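Carbohydrate kinase, FGGY (Novosphingobium aromaticivorans, PDB 3H6E) probably acts as a carbohydrate kinase of the FGGY family, transferring a phosphate group from ATP to a sugar substrate that is not yet established. Local coordinates at residues L61-A65 / R218-S222; G243-I247 / L437-L443; H334-P340 / F354-P360. All blocks are in the same frame, centred on the assembly; numbering follows the deposited sequence.

Contact 1: L61-A65 / R218-S222; sequences LSRYA and RTGLS
S62 and T219, with CA atoms 4.0 Å apart, mark where two helix C-termini meet in the N-terminal half of this FGGY kinase, which belongs to the actin-like ATPase clan. Helices 50-63 and 213-219 both run out here, and the segments beyond them pack side by side.

The polar contacts sit at the helix ends. S62 OG lies 2.8 Å from R218 O and may donate to it, but its single proton is also within reach of L58 O one turn back, so the bond to R218 is not certain. The chi1 of -68°, with OG anti to the carbonyl carbon, brings the hydroxyl close to that carbonyl. T219 O instead faces carbon: S62 CA approaches it at 3.4 Å with an angle of 168° at the hydrogen, a straight CA-H...O contact. A65 CB lies beside the same oxygen and is 3.6 Å from G220 O, so the methyl group lies against two consecutive carbonyl oxygens. In the same way L221 CD2 lies against Y64 O, 3.5 Å away.

Apolar contact is looser, with L61 CD2 and L221 CD1 4.4 Å apart. L160 touches L61, and V69 and L211 touch L221, so the two leucines belong to a wider hydrophobic layer. The Y64 ring leads away from 218-222, and its hydroxyl bonds D31.

Within 218-222 the chain turns out of its helix at G220, whose phi is positive. An ST turn spans this bend: L221 N donates to T219 OG1 over 3.1 Å at 149°, and OG1 in turn makes a weak bond to I215 O.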
ATOM      1  N   LEU A  61      21.012   4.276  14.050  1.00 53.47           N
ATOM      2  CA  LEU A  61      21.699   5.237  13.193  1.00 52.40           C
ATOM      3  C   LEU A  61      23.147   5.419  13.632  1.00 53.60           C
ATOM      4  O   LEU A  61      24.038   5.612  12.802  1.00 52.49           O
ATOM      5  CB  LEU A  61      20.981   6.589  13.188  1.00 51.46           C
ATOM      6  CG  LEU A  61      19.794   6.746  12.235  1.00 49.77           C
ATOM      7  CD1 LEU A  61      19.369   8.196  12.182  1.00 47.34           C
ATOM      8  CD2 LEU A  61      20.145   6.249  10.847  1.00 49.95           C
ATOM      9  N   SER A  62      23.376   5.360  14.941  1.00 52.61           N
ATOM     10  CA  SER A  62      24.721   5.480  15.488  1.00 53.01           C
ATOM     11  C   SER A  62      25.621   4.373  14.956  1.00 55.35           C
ATOM     12  O   SER A  62      26.822   4.570  14.770  1.00 54.89           O
ATOM     13  CB  SER A  62      24.689   5.440  17.018  1.00 53.61           C
ATOM     14  OG  SER A  62      24.066   6.596  17.555  1.00 53.10           O
ATOM     15  N   ARG A  63      25.029   3.210  14.702  1.00 54.34           N
ATOM     16  CA  ARG A  63      25.781   2.042  14.255  1.00 54.52           C
ATOM     17  C   ARG A  63      26.453   2.237  12.897  1.00 55.93           C
ATOM     18  O   ARG A  63      27.471   1.609  12.608  1.00 57.33           O
ATOM     19  CB  ARG A  63      24.880   0.805  14.226  1.00 55.52           C
ATOM     20  CG  ARG A  63      24.254   0.470  15.572  1.00 57.79           C
ATOM     21  CD  ARG A  63      23.688  -0.942  15.594  1.00 57.86           C
ATOM     22  NE  ARG A  63      23.120  -1.275  16.898  1.00 60.61           N
ATOM     23  CZ  ARG A  63      21.843  -1.100  17.224  1.00 59.33           C
ATOM     24  NH1 ARG A  63      21.412  -1.427  18.434  1.00 60.67           N
ATOM     25  NH2 ARG A  63      20.992  -0.601  16.338  1.00 57.24           N
ATOM     26  N   TYR A  64      25.887   3.106  12.065  1.00 56.45           N
ATOM     27  CA  TYR A  64      26.410   3.311  10.718  1.00 55.59           C
ATOM     28  C   TYR A  64      27.236   4.590  10.603  1.00 55.26           C
ATOM     29  O   TYR A  64      27.206   5.262   9.575  1.00 57.37           O
ATOM     30  CB  TYR A  64      25.266   3.348   9.697  1.00 55.22           C
ATOM     31  CG  TYR A  64      24.260   2.227   9.838  1.00 54.41           C
ATOM     32  CD1 TYR A  64      24.549   0.944   9.392  1.00 53.78           C
ATOM     33  CD2 TYR A  64      23.013   2.456  10.407  1.00 55.63           C
ATOM     34  CE1 TYR A  64      23.629  -0.082   9.514  1.00 55.28           C
ATOM     35  CE2 TYR A  64      22.085   1.437  10.535  1.00 54.87           C
ATOM     36  CZ  TYR A  64      22.397   0.170  10.088  1.00 55.88           C
ATOM     37  OH  TYR A  64      21.477  -0.846  10.215  1.00 53.54           O
ATOM     38  N   ALA A  65      27.978   4.921  11.656  1.00 56.67           N
ATOM     39  CA  ALA A  65      28.765   6.152  11.672  1.00 56.21           C
ATOM     40  C   ALA A  65      30.076   6.029  10.894  1.00 56.96           C
ATOM     41  O   ALA A  65      30.657   7.035  10.488  1.00 56.43           O
ATOM     42  CB  ALA A  65      29.035   6.595  13.104  1.00 54.90           C
ATOM     43  N   ARG A 218      25.102  12.830  17.934  1.00 53.37           N
ATOM     44  CA  ARG A 218      24.916  11.586  18.671  1.00 55.62           C
ATOM     45  C   ARG A 218      24.737  10.354  17.781  1.00 53.82           C
ATOM     46  O   ARG A 218      24.620   9.234  18.282  1.00 56.28           O
ATOM     47  CB  ARG A 218      23.738  11.717  19.632  1.00 55.14           C
ATOM     48  CG  ARG A 218      22.588  12.523  19.075  1.00 52.10           C
ATOM     49  CD  ARG A 218      21.273  11.781  19.237  1.00 56.02           C
ATOM     50  NE  ARG A 218      21.074  11.246  20.584  1.00 57.34           N
ATOM     51  CZ  ARG A 218      21.459  10.034  20.976  1.00 54.45           C
ATOM     52  NH1 ARG A 218      22.086   9.222  20.134  1.00 53.04           N
ATOM     53  NH2 ARG A 218      21.225   9.632  22.217  1.00 55.48           N
ATOM     54  N   THR A 219      24.710  10.557  16.468  1.00 51.87           N
ATOM     55  CA  THR A 219      24.688   9.435  15.537  1.00 52.16           C
ATOM     56  C   THR A 219      26.057   9.288  14.894  1.00 52.15           C
ATOM     57  O   THR A 219      26.379   8.249  14.315  1.00 52.24           O
ATOM     58  CB  THR A 219      23.642   9.625  14.426  1.00 51.35           C
ATOM     59  OG1 THR A 219      24.129  10.569  13.464  1.00 50.06           O
ATOM     60  CG2 THR A 219      22.329  10.120  15.008  1.00 51.71           C
ATOM     61  N   GLY A 220      26.862  10.339  15.000  1.00 50.60           N
ATOM     62  CA  GLY A 220      28.192  10.338  14.424  1.00 50.82           C
ATOM     63  C   GLY A 220      28.148  10.391  12.911  1.00 51.50           C
ATOM     64  O   GLY A 220      29.130  10.075  12.239  1.00 52.77           O
ATOM     65  N   LEU A 221      26.996  10.778  12.372  1.00 50.77           N
ATOM     66  CA  LEU A 221      26.851  10.971  10.935  1.00 48.23           C
ATOM     67  C   LEU A 221      27.256  12.395  10.566  1.00 45.61           C
ATOM     68  O   LEU A 221      27.153  13.309  11.382  1.00 45.69           O
ATOM     69  CB  LEU A 221      25.412  10.696  10.492  1.00 49.96           C
ATOM     70  CG  LEU A 221      24.932   9.245  10.555  1.00 48.99           C
ATOM     71  CD1 LEU A 221      23.440   9.170  10.299  1.00 44.81           C
ATOM     72  CD2 LEU A 221      25.692   8.376   9.559  1.00 49.80           C
ATOM     73  N   SER A 222      27.723  12.576   9.335  1.00 44.57           N
ATOM     74  CA  SER A 222      28.174  13.883   8.881  1.00 43.52           C
ATOM     75  C   SER A 222      27.025  14.878   8.851  1.00 44.52           C
ATOM     76  O   SER A 222      25.902  14.525   8.493  1.00 42.44           O
ATOM     77  CB  SER A 222      28.808  13.781   7.495  1.00 44.27           C
ATOM     78  OG  SER A 222      29.029  15.069   6.952  1.00 45.45           O
TER

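Contact 2: G243-I247 / L437-L443; sequences GFAEI and LRPQGEL
The F244 ring is sandwiched between P439 and L443. P439 CG lies 3.7 Å from the ring centroid on one face and L443 CD2 3.6 Å from it on the other, 11° and 3° off the normal, so both are CH-pi contacts over the ring centre. Near the plane, at the edge, stand Q440 O and G441 O. The second flat group, the R438 guanidinium, has A245 CB over one face and F244 O at its edge. Its chain runs extended from CG to NE past G243 and ends in a hydrogen bond from NH1 to G243 O, 2.7 Å long but bent to 132°, with the oxygen tilted out of the guanidinium plane.

L443 also meets E246 and I247. E246 OE1 comes within 3.2 Å of L443 CB, and I247 CD1 is 3.7 Å from L443 CD1. A water bridges the two segments by donating to E246 OE1 at 2.9 Å and accepting from L443 N at 3.0 Å.

Segment 243-247 lies in the loop between helix 233-241 and strand 252-256. F244 and L443 both rest on L392 of strand 390-394, E246 and L443 on Y417 of strand 415-419. Both strands belong to one mixed sheet, whose outermost strand within this chain, 443-445, L443 leads into.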
ATOM      1  N   GLY A 243      11.370   0.190 -11.400  1.00 31.85           N
ATOM      2  CA  GLY A 243      12.785  -0.038 -11.631  1.00 30.65           C
ATOM      3  C   GLY A 243      13.016  -1.129 -12.661  1.00 32.73           C
ATOM      4  O   GLY A 243      13.993  -1.090 -13.409  1.00 33.04           O
ATOM      5  N   PHE A 244      12.114  -2.108 -12.700  1.00 30.98           N
ATOM      6  CA  PHE A 244      12.194  -3.178 -13.685  1.00 29.48           C
ATOM      7  C   PHE A 244      12.127  -2.608 -15.100  1.00 31.06           C
ATOM      8  O   PHE A 244      11.395  -1.652 -15.359  1.00 32.82           O
ATOM      9  CB  PHE A 244      11.078  -4.205 -13.472  1.00 29.61           C
ATOM     10  CG  PHE A 244      11.196  -4.976 -12.190  1.00 29.31           C
ATOM     11  CD1 PHE A 244      12.269  -5.824 -11.973  1.00 30.63           C
ATOM     12  CD2 PHE A 244      10.225  -4.866 -11.207  1.00 29.91           C
ATOM     13  CE1 PHE A 244      12.381  -6.541 -10.793  1.00 32.37           C
ATOM     14  CE2 PHE A 244      10.327  -5.580 -10.022  1.00 29.13           C
ATOM     15  CZ  PHE A 244      11.407  -6.418  -9.815  1.00 33.15           C
ATOM     16  N   ALA A 245      12.894  -3.200 -16.011  1.00 32.02           N
ATOM     17  CA  ALA A 245      12.996  -2.698 -17.377  1.00 31.12           C
ATOM     18  C   ALA A 245      11.672  -2.758 -18.133  1.00 30.47           C
ATOM     19  O   ALA A 245      11.434  -1.945 -19.026  1.00 30.38           O
ATOM     20  CB  ALA A 245      14.083  -3.444 -18.142  1.00 29.66           C
ATOM     21  N   GLU A 246      10.817  -3.716 -17.778  1.00 29.01           N
ATOM     22  CA  GLU A 246       9.528  -3.879 -18.452  1.00 29.89           C
ATOM     23  C   GLU A 246       8.470  -2.909 -17.934  1.00 30.12           C
ATOM     24  O   GLU A 246       7.492  -2.617 -18.624  1.00 30.30           O
ATOM     25  CB  GLU A 246       9.002  -5.313 -18.313  1.00 30.26           C
ATOM     26  CG  GLU A 246       9.808  -6.366 -19.059  1.00 30.66           C
ATOM     27  CD  GLU A 246      10.983  -6.868 -18.253  1.00 31.64           C
ATOM     28  OE1 GLU A 246      10.923  -6.787 -17.008  1.00 30.84           O
ATOM     29  OE2 GLU A 246      11.964  -7.343 -18.862  1.00 36.05           O
ATOM     30  N   ILE A 247       8.657  -2.424 -16.714  1.00 28.20           N
ATOM     31  CA  ILE A 247       7.681  -1.541 -16.101  1.00 28.80           C
ATOM     32  C   ILE A 247       8.049  -0.092 -16.376  1.00 30.64           C
ATOM     33  O   ILE A 247       7.426   0.575 -17.205  1.00 28.77           O
ATOM     34  CB  ILE A 247       7.595  -1.776 -14.588  1.00 28.60           C
ATOM     35  CG1 ILE A 247       7.503  -3.273 -14.290  1.00 26.62           C
ATOM     36  CG2 ILE A 247       6.405  -1.033 -14.000  1.00 30.04           C
ATOM     37  CD1 ILE A 247       6.361  -3.969 -14.996  1.00 24.81           C
ATOM     38  N   LEU A 437      18.799   3.045 -10.984  1.00 34.51           N
ATOM     39  CA  LEU A 437      18.996   1.850 -10.173  1.00 35.91           C
ATOM     40  C   LEU A 437      17.815   0.881 -10.287  1.00 37.46           C
ATOM     41  O   LEU A 437      16.656   1.296 -10.288  1.00 35.22           O
ATOM     42  CB  LEU A 437      19.207   2.258  -8.716  1.00 35.40           C
ATOM     43  CG  LEU A 437      20.102   1.395  -7.828  1.00 41.41           C
ATOM     44  CD1 LEU A 437      21.370   0.960  -8.566  1.00 41.47           C
ATOM     45  CD2 LEU A 437      20.437   2.151  -6.545  1.00 39.89           C
ATOM     46  N   ARG A 438      18.116  -0.412 -10.370  1.00 38.54           N
ATOM     47  CA  ARG A 438      17.082  -1.425 -10.564  1.00 36.95           C
ATOM     48  C   ARG A 438      17.015  -2.428  -9.414  1.00 35.64           C
ATOM     49  O   ARG A 438      17.977  -2.586  -8.664  1.00 36.68           O
ATOM     50  CB  ARG A 438      17.299  -2.159 -11.891  1.00 35.70           C
ATOM     51  CG  ARG A 438      17.394  -1.237 -13.090  1.00 34.00           C
ATOM     52  CD  ARG A 438      17.152  -1.986 -14.385  1.00 34.69           C
ATOM     53  NE  ARG A 438      17.304  -1.114 -15.546  1.00 38.15           N
ATOM     54  CZ  ARG A 438      16.294  -0.582 -16.227  1.00 35.96           C
ATOM     55  NH1 ARG A 438      15.038  -0.834 -15.874  1.00 36.00           N
ATOM     56  NH2 ARG A 438      16.543   0.199 -17.268  1.00 32.43           N
ATOM     57  N   PRO A 439      15.868  -3.111  -9.276  1.00 35.77           N
ATOM     58  CA  PRO A 439      15.665  -4.112  -8.221  1.00 36.43           C
ATOM     59  C   PRO A 439      16.537  -5.345  -8.434  1.00 37.72           C
ATOM     60  O   PRO A 439      17.325  -5.392  -9.379  1.00 37.36           O
ATOM     61  CB  PRO A 439      14.185  -4.499  -8.380  1.00 34.90           C
ATOM     62  CG  PRO A 439      13.575  -3.419  -9.213  1.00 33.92           C
ATOM     63  CD  PRO A 439      14.667  -2.940 -10.108  1.00 34.30           C
ATOM     64  N   GLN A 440      16.396  -6.333  -7.557  1.00 37.63           N
ATOM     65  CA  GLN A 440      17.097  -7.599  -7.723  1.00 38.27           C
ATOM     66  C   GLN A 440      16.300  -8.510  -8.643  1.00 37.23           C
ATOM     67  O   GLN A 440      15.071  -8.437  -8.695  1.00 36.80           O
ATOM     68  CB  GLN A 440      17.328  -8.282  -6.374  1.00 39.09           C
ATOM     69  CG  GLN A 440      18.496  -7.715  -5.591  1.00 41.14           C
ATOM     70  CD  GLN A 440      19.815  -7.929  -6.303  1.00 45.58           C
ATOM     71  OE1 GLN A 440      20.209  -9.063  -6.578  1.00 45.30           O
ATOM     72  NE2 GLN A 440      20.511  -6.835  -6.600  1.00 48.10           N
ATOM     73  N   GLY A 441      17.006  -9.363  -9.373  1.00 35.25           N
ATOM     74  CA  GLY A 441      16.372 -10.281 -10.296  1.00 32.94           C
ATOM     75  C   GLY A 441      15.817  -9.579 -11.519  1.00 34.33           C
ATOM     76  O   GLY A 441      16.130  -8.419 -11.793  1.00 32.78           O
ATOM     77  N   GLU A 442      14.992 -10.300 -12.265  1.00 35.53           N
ATOM     78  CA  GLU A 442      14.336  -9.758 -13.441  1.00 32.82           C
ATOM     79  C   GLU A 442      12.896 -10.227 -13.435  1.00 31.22           C
ATOM     80  O   GLU A 442      12.528 -11.102 -12.655  1.00 30.59           O
ATOM     81  CB  GLU A 442      15.029 -10.244 -14.713  1.00 32.31           C
ATOM     82  CG  GLU A 442      16.447  -9.733 -14.885  1.00 34.77           C
ATOM     83  CD  GLU A 442      17.162 -10.392 -16.050  1.00 36.46           C
ATOM     84  OE1 GLU A 442      16.779 -11.522 -16.421  1.00 37.54           O
ATOM     85  OE2 GLU A 442      18.108  -9.780 -16.590  1.00 37.14           O
ATOM     86  N   LEU A 443      12.076  -9.644 -14.302  1.00 31.14           N
ATOM     87  CA  LEU A 443      10.706 -10.111 -14.445  1.00 29.96           C
ATOM     88  C   LEU A 443      10.648 -11.282 -15.416  1.00 29.17           C
ATOM     89  O   LEU A 443      11.245 -11.243 -16.492  1.00 28.71           O
ATOM     90  CB  LEU A 443       9.789  -8.981 -14.914  1.00 30.98           C
ATOM     91  CG  LEU A 443       9.662  -7.803 -13.948  1.00 29.76           C
ATOM     92  CD1 LEU A 443       8.634  -6.806 -14.459  1.00 28.05           C
ATOM     93  CD2 LEU A 443       9.301  -8.297 -12.550  1.00 29.15           C
TER
HETATM   94  O   HOH W   1      13.293  -7.115 -15.356  1.00 29.65           O

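Contact 3: H334-P340 / F354-P360; sequences HGRMILP and FAWINRP
I338 lies alongside W356, and this pair, with the strand bonds around it, forms a tightly packed part of the contact. I338 CG1 sits 3.4 Å from the centroid of the tryptophan's six-membered ring, 17° off its normal, a CH-pi contact over the face; the opposite face carries the CD of R359. The CG2 branch of I338, anti to the backbone N, turns toward F354 and meets CE1 at the edge of the phenylalanine ring, 3.6 Å off. Strands 337-339 and 355-357 themselves run antiparallel. M337 with I357 and L339 with A355 are hydrogen-bonded pairs, and I338 with W356 is the non-hydrogen-bonded pair between them. L339 N to A355 O is the straight, short bond, 2.8 Å at 164°, and M337 N to I357 O measures 3.1 Å; the returning bonds from I357 N and A355 N are weak. On the face away from W356, selenomethionine M337 reaches I357 CD1 through its CE at 3.7 Å.

Toward H334 and N358, both exposed, the contact is more open to solvent, and a single strong bond joins the two. G335 ends helix 328-333 in a Schellman motif, and N358 reaches back to it: ND2 donates to H334 O over 2.7 Å at 154°, with the oxygen nearly in the amide plane. R336 extends across the asparagine at about a right angle. CG of R336 stands 3.1 Å from N358 O, but its charged end is held loosely: no bond across the segments grips it, and the ion pair to E365 is long and weak.

Y460 and W464 of helix 457-468 bond to R336 O and I338 O, covering the outer edge of strand 337-339. The whole is a two-stranded antiparallel beta-hairpin with a long, irregular connection, within the C-terminal half of the FGGY kinase.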
ATOM      1  N   HIS A 334     -14.860 -30.276 -14.973  1.00 53.40           N
ATOM      2  CA  HIS A 334     -16.047 -30.679 -14.226  1.00 53.34           C
ATOM      3  C   HIS A 334     -16.843 -29.471 -13.753  1.00 51.94           C
ATOM      4  O   HIS A 334     -17.869 -29.615 -13.091  1.00 50.93           O
ATOM      5  CB  HIS A 334     -15.686 -31.572 -13.037  1.00 53.51           C
ATOM      6  CG  HIS A 334     -15.458 -33.005 -13.404  1.00 54.54           C
ATOM      7  ND1 HIS A 334     -14.237 -33.627 -13.254  1.00 56.39           N
ATOM      8  CD2 HIS A 334     -16.293 -33.936 -13.923  1.00 56.96           C
ATOM      9  CE1 HIS A 334     -14.331 -34.881 -13.659  1.00 57.95           C
ATOM     10  NE2 HIS A 334     -15.568 -35.094 -14.070  1.00 58.22           N
ATOM     11  N   GLY A 335     -16.365 -28.279 -14.097  1.00 51.22           N
ATOM     12  CA  GLY A 335     -17.042 -27.055 -13.715  1.00 49.90           C
ATOM     13  C   GLY A 335     -17.066 -26.844 -12.213  1.00 49.50           C
ATOM     14  O   GLY A 335     -17.975 -26.205 -11.681  1.00 46.30           O
ATOM     15  N   ARG A 336     -16.063 -27.385 -11.528  1.00 50.95           N
ATOM     16  CA  ARG A 336     -15.940 -27.210 -10.085  1.00 49.18           C
ATOM     17  C   ARG A 336     -15.476 -25.793  -9.782  1.00 46.65           C
ATOM     18  O   ARG A 336     -14.344 -25.429 -10.103  1.00 47.02           O
ATOM     19  CB  ARG A 336     -14.936 -28.206  -9.501  1.00 46.44           C
ATOM     20  CG  ARG A 336     -15.202 -29.663  -9.831  1.00 48.16           C
ATOM     21  CD  ARG A 336     -14.414 -30.567  -8.888  1.00 48.74           C
ATOM     22  NE  ARG A 336     -14.195 -31.898  -9.442  1.00 52.75           N
ATOM     23  CZ  ARG A 336     -15.111 -32.860  -9.452  1.00 53.32           C
ATOM     24  NH1 ARG A 336     -16.312 -32.630  -8.941  1.00 49.11           N
ATOM     25  NH2 ARG A 336     -14.826 -34.046  -9.977  1.00 49.42           N
HETATM   26  N   MSE A 337     -16.334 -24.990  -9.159  1.00 44.40           N
HETATM   27  CA  MSE A 337     -15.985 -23.591  -8.930  1.00 45.10           C
HETATM   28  C   MSE A 337     -16.632 -22.931  -7.703  1.00 41.55           C
HETATM   29  O   MSE A 337     -17.494 -23.514  -7.042  1.00 39.23           O
HETATM   30  CB  MSE A 337     -16.292 -22.776 -10.182  1.00 44.27           C
HETATM   31  CG  MSE A 337     -17.767 -22.646 -10.465  1.00 45.77           C
HETATM   32 SE   MSE A 337     -18.084 -21.897 -12.227  1.00 63.35          SE
HETATM   33  CE  MSE A 337     -19.850 -21.145 -11.891  1.00 45.91           C
ATOM     34  N   ILE A 338     -16.195 -21.702  -7.428  1.00 41.91           N
ATOM     35  CA  ILE A 338     -16.605 -20.939  -6.249  1.00 36.31           C
ATOM     36  C   ILE A 338     -17.214 -19.605  -6.656  1.00 34.60           C
ATOM     37  O   ILE A 338     -16.637 -18.880  -7.462  1.00 35.87           O
ATOM     38  CB  ILE A 338     -15.389 -20.616  -5.360  1.00 34.09           C
ATOM     39  CG1 ILE A 338     -14.626 -21.890  -4.998  1.00 34.47           C
ATOM     40  CG2 ILE A 338     -15.817 -19.842  -4.116  1.00 33.94           C
ATOM     41  CD1 ILE A 338     -13.216 -21.632  -4.492  1.00 34.55           C
ATOM     42  N   LEU A 339     -18.365 -19.269  -6.087  1.00 35.95           N
ATOM     43  CA  LEU A 339     -19.001 -17.984  -6.360  1.00 34.41           C
ATOM     44  C   LEU A 339     -18.753 -16.979  -5.230  1.00 35.40           C
ATOM     45  O   LEU A 339     -18.800 -17.337  -4.056  1.00 35.79           O
ATOM     46  CB  LEU A 339     -20.500 -18.171  -6.586  1.00 34.72           C
ATOM     47  CG  LEU A 339     -20.902 -19.265  -7.578  1.00 36.29           C
ATOM     48  CD1 LEU A 339     -22.394 -19.215  -7.841  1.00 39.12           C
ATOM     49  CD2 LEU A 339     -20.131 -19.138  -8.880  1.00 38.31           C
ATOM     50  N   PRO A 340     -18.475 -15.716  -5.593  1.00 35.49           N
ATOM     51  CA  PRO A 340     -18.263 -14.604  -4.656  1.00 35.63           C
ATOM     52  C   PRO A 340     -19.540 -14.286  -3.887  1.00 35.52           C
ATOM     53  O   PRO A 340     -20.623 -14.508  -4.423  1.00 36.24           O
ATOM     54  CB  PRO A 340     -17.918 -13.428  -5.578  1.00 34.44           C
ATOM     55  CG  PRO A 340     -17.481 -14.049  -6.863  1.00 36.08           C
ATOM     56  CD  PRO A 340     -18.296 -15.298  -6.992  1.00 36.31           C
ATOM     57  N   PHE A 354     -22.119 -16.246  -1.735  1.00 35.30           N
ATOM     58  CA  PHE A 354     -21.147 -17.326  -1.840  1.00 35.11           C
ATOM     59  C   PHE A 354     -21.819 -18.668  -2.122  1.00 36.38           C
ATOM     60  O   PHE A 354     -22.960 -18.898  -1.716  1.00 36.06           O
ATOM     61  CB  PHE A 354     -20.328 -17.414  -0.551  1.00 33.94           C
ATOM     62  CG  PHE A 354     -19.556 -18.692  -0.409  1.00 32.26           C
ATOM     63  CD1 PHE A 354     -18.454 -18.943  -1.212  1.00 32.38           C
ATOM     64  CD2 PHE A 354     -19.927 -19.641   0.531  1.00 30.98           C
ATOM     65  CE1 PHE A 354     -17.741 -20.122  -1.088  1.00 32.84           C
ATOM     66  CE2 PHE A 354     -19.217 -20.819   0.664  1.00 32.50           C
ATOM     67  CZ  PHE A 354     -18.121 -21.060  -0.148  1.00 33.52           C
ATOM     68  N   ALA A 355     -21.103 -19.551  -2.817  1.00 34.42           N
ATOM     69  CA  ALA A 355     -21.586 -20.902  -3.083  1.00 34.91           C
ATOM     70  C   ALA A 355     -20.578 -21.727  -3.875  1.00 36.08           C
ATOM     71  O   ALA A 355     -19.864 -21.204  -4.726  1.00 35.32           O
ATOM     72  CB  ALA A 355     -22.919 -20.858  -3.819  1.00 36.62           C
ATOM     73  N   TRP A 356     -20.529 -23.024  -3.587  1.00 37.34           N
ATOM     74  CA  TRP A 356     -19.743 -23.954  -4.385  1.00 37.66           C
ATOM     75  C   TRP A 356     -20.583 -24.477  -5.543  1.00 40.44           C
ATOM     76  O   TRP A 356     -21.804 -24.308  -5.569  1.00 41.65           O
ATOM     77  CB  TRP A 356     -19.281 -25.140  -3.538  1.00 39.85           C
ATOM     78  CG  TRP A 356     -17.945 -24.971  -2.888  1.00 38.49           C
ATOM     79  CD1 TRP A 356     -17.700 -24.732  -1.568  1.00 37.48           C
ATOM     80  CD2 TRP A 356     -16.667 -25.046  -3.527  1.00 38.43           C
ATOM     81  NE1 TRP A 356     -16.348 -24.651  -1.346  1.00 38.03           N
ATOM     82  CE2 TRP A 356     -15.692 -24.840  -2.534  1.00 38.70           C
ATOM     83  CE3 TRP A 356     -16.254 -25.267  -4.841  1.00 38.97           C
ATOM     84  CZ2 TRP A 356     -14.329 -24.846  -2.817  1.00 38.11           C
ATOM     85  CZ3 TRP A 356     -14.902 -25.273  -5.119  1.00 38.27           C
ATOM     86  CH2 TRP A 356     -13.955 -25.064  -4.113  1.00 36.75           C
ATOM     87  N   ILE A 357     -19.922 -25.115  -6.498  1.00 40.72           N
ATOM     88  CA  ILE A 357     -20.608 -25.816  -7.574  1.00 42.50           C
ATOM     89  C   ILE A 357     -19.762 -27.013  -7.969  1.00 44.44           C
ATOM     90  O   ILE A 357     -18.630 -26.864  -8.431  1.00 45.88           O
ATOM     91  CB  ILE A 357     -20.846 -24.913  -8.786  1.00 43.25           C
ATOM     92  CG1 ILE A 357     -21.984 -23.933  -8.494  1.00 41.80           C
ATOM     93  CG2 ILE A 357     -21.177 -25.749 -10.007  1.00 44.25           C
ATOM     94  CD1 ILE A 357     -22.190 -22.897  -9.572  1.00 45.33           C
ATOM     95  N   ASN A 358     -20.313 -28.205  -7.772  1.00 45.22           N
ATOM     96  CA  ASN A 358     -19.525 -29.419  -7.899  1.00 46.92           C
ATOM     97  C   ASN A 358     -18.285 -29.275  -7.025  1.00 46.97           C
ATOM     98  O   ASN A 358     -17.153 -29.255  -7.513  1.00 46.63           O
ATOM     99  CB  ASN A 358     -19.142 -29.672  -9.358  1.00 47.52           C
ATOM    100  CG  ASN A 358     -20.343 -29.641 -10.286  1.00 48.42           C
ATOM    101  OD1 ASN A 358     -21.490 -29.718  -9.842  1.00 48.62           O
ATOM    102  ND2 ASN A 358     -20.085 -29.526 -11.582  1.00 50.12           N
ATOM    103  N   ARG A 359     -18.520 -29.145  -5.724  1.00 45.80           N
ATOM    104  CA  ARG A 359     -17.438 -29.004  -4.762  1.00 45.38           C
ATOM    105  C   ARG A 359     -16.529 -30.222  -4.804  1.00 42.85           C
ATOM    106  O   ARG A 359     -16.993 -31.353  -4.681  1.00 43.57           O
ATOM    107  CB  ARG A 359     -18.011 -28.787  -3.357  1.00 44.98           C
ATOM    108  CG  ARG A 359     -17.108 -29.215  -2.211  1.00 44.47           C
ATOM    109  CD  ARG A 359     -17.145 -28.182  -1.096  1.00 45.33           C
ATOM    110  NE  ARG A 359     -17.139 -28.772   0.240  1.00 50.45           N
ATOM    111  CZ  ARG A 359     -18.064 -28.525   1.163  1.00 55.04           C
ATOM    112  NH1 ARG A 359     -19.065 -27.693   0.896  1.00 51.72           N
ATOM    113  NH2 ARG A 359     -17.987 -29.099   2.358  1.00 53.47           N
ATOM    114  N   PRO A 360     -15.224 -29.992  -5.001  1.00 44.85           N
ATOM    115  CA  PRO A 360     -14.269 -31.104  -4.986  1.00 46.54           C
ATOM    116  C   PRO A 360     -14.192 -31.638  -3.567  1.00 46.60           C
ATOM    117  O   PRO A 360     -14.388 -30.876  -2.621  1.00 46.61           O
ATOM    118  CB  PRO A 360     -12.939 -30.443  -5.378  1.00 44.22           C
ATOM    119  CG  PRO A 360     -13.293 -29.062  -5.863  1.00 45.82           C
ATOM    120  CD  PRO A 360     -14.556 -28.692  -5.159  1.00 43.16           C
TER

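From the N terminus, contact 1 is the first to close: 61-65 meets 218-222 after 152 intervening residues, joining the ends of two helices of the N-terminal half. The chain then passes along helix 233-241 into 243-247, which meets 437-443 after 189 residues in contact 2, tying the loop after that helix to the run-in of strand 443-445. Within that excursion contact 3 pairs strands 337-339 and 355-357 as a local hairpin, with 13 residues between its segments. Contacts 1 and 2 are thus in series, and no two contacts cross. They touch nowhere: nearest atoms of contacts 1 and 2 are about 17 Å apart, and contacts 1 and 3 lie on opposite sides of the chain's centre.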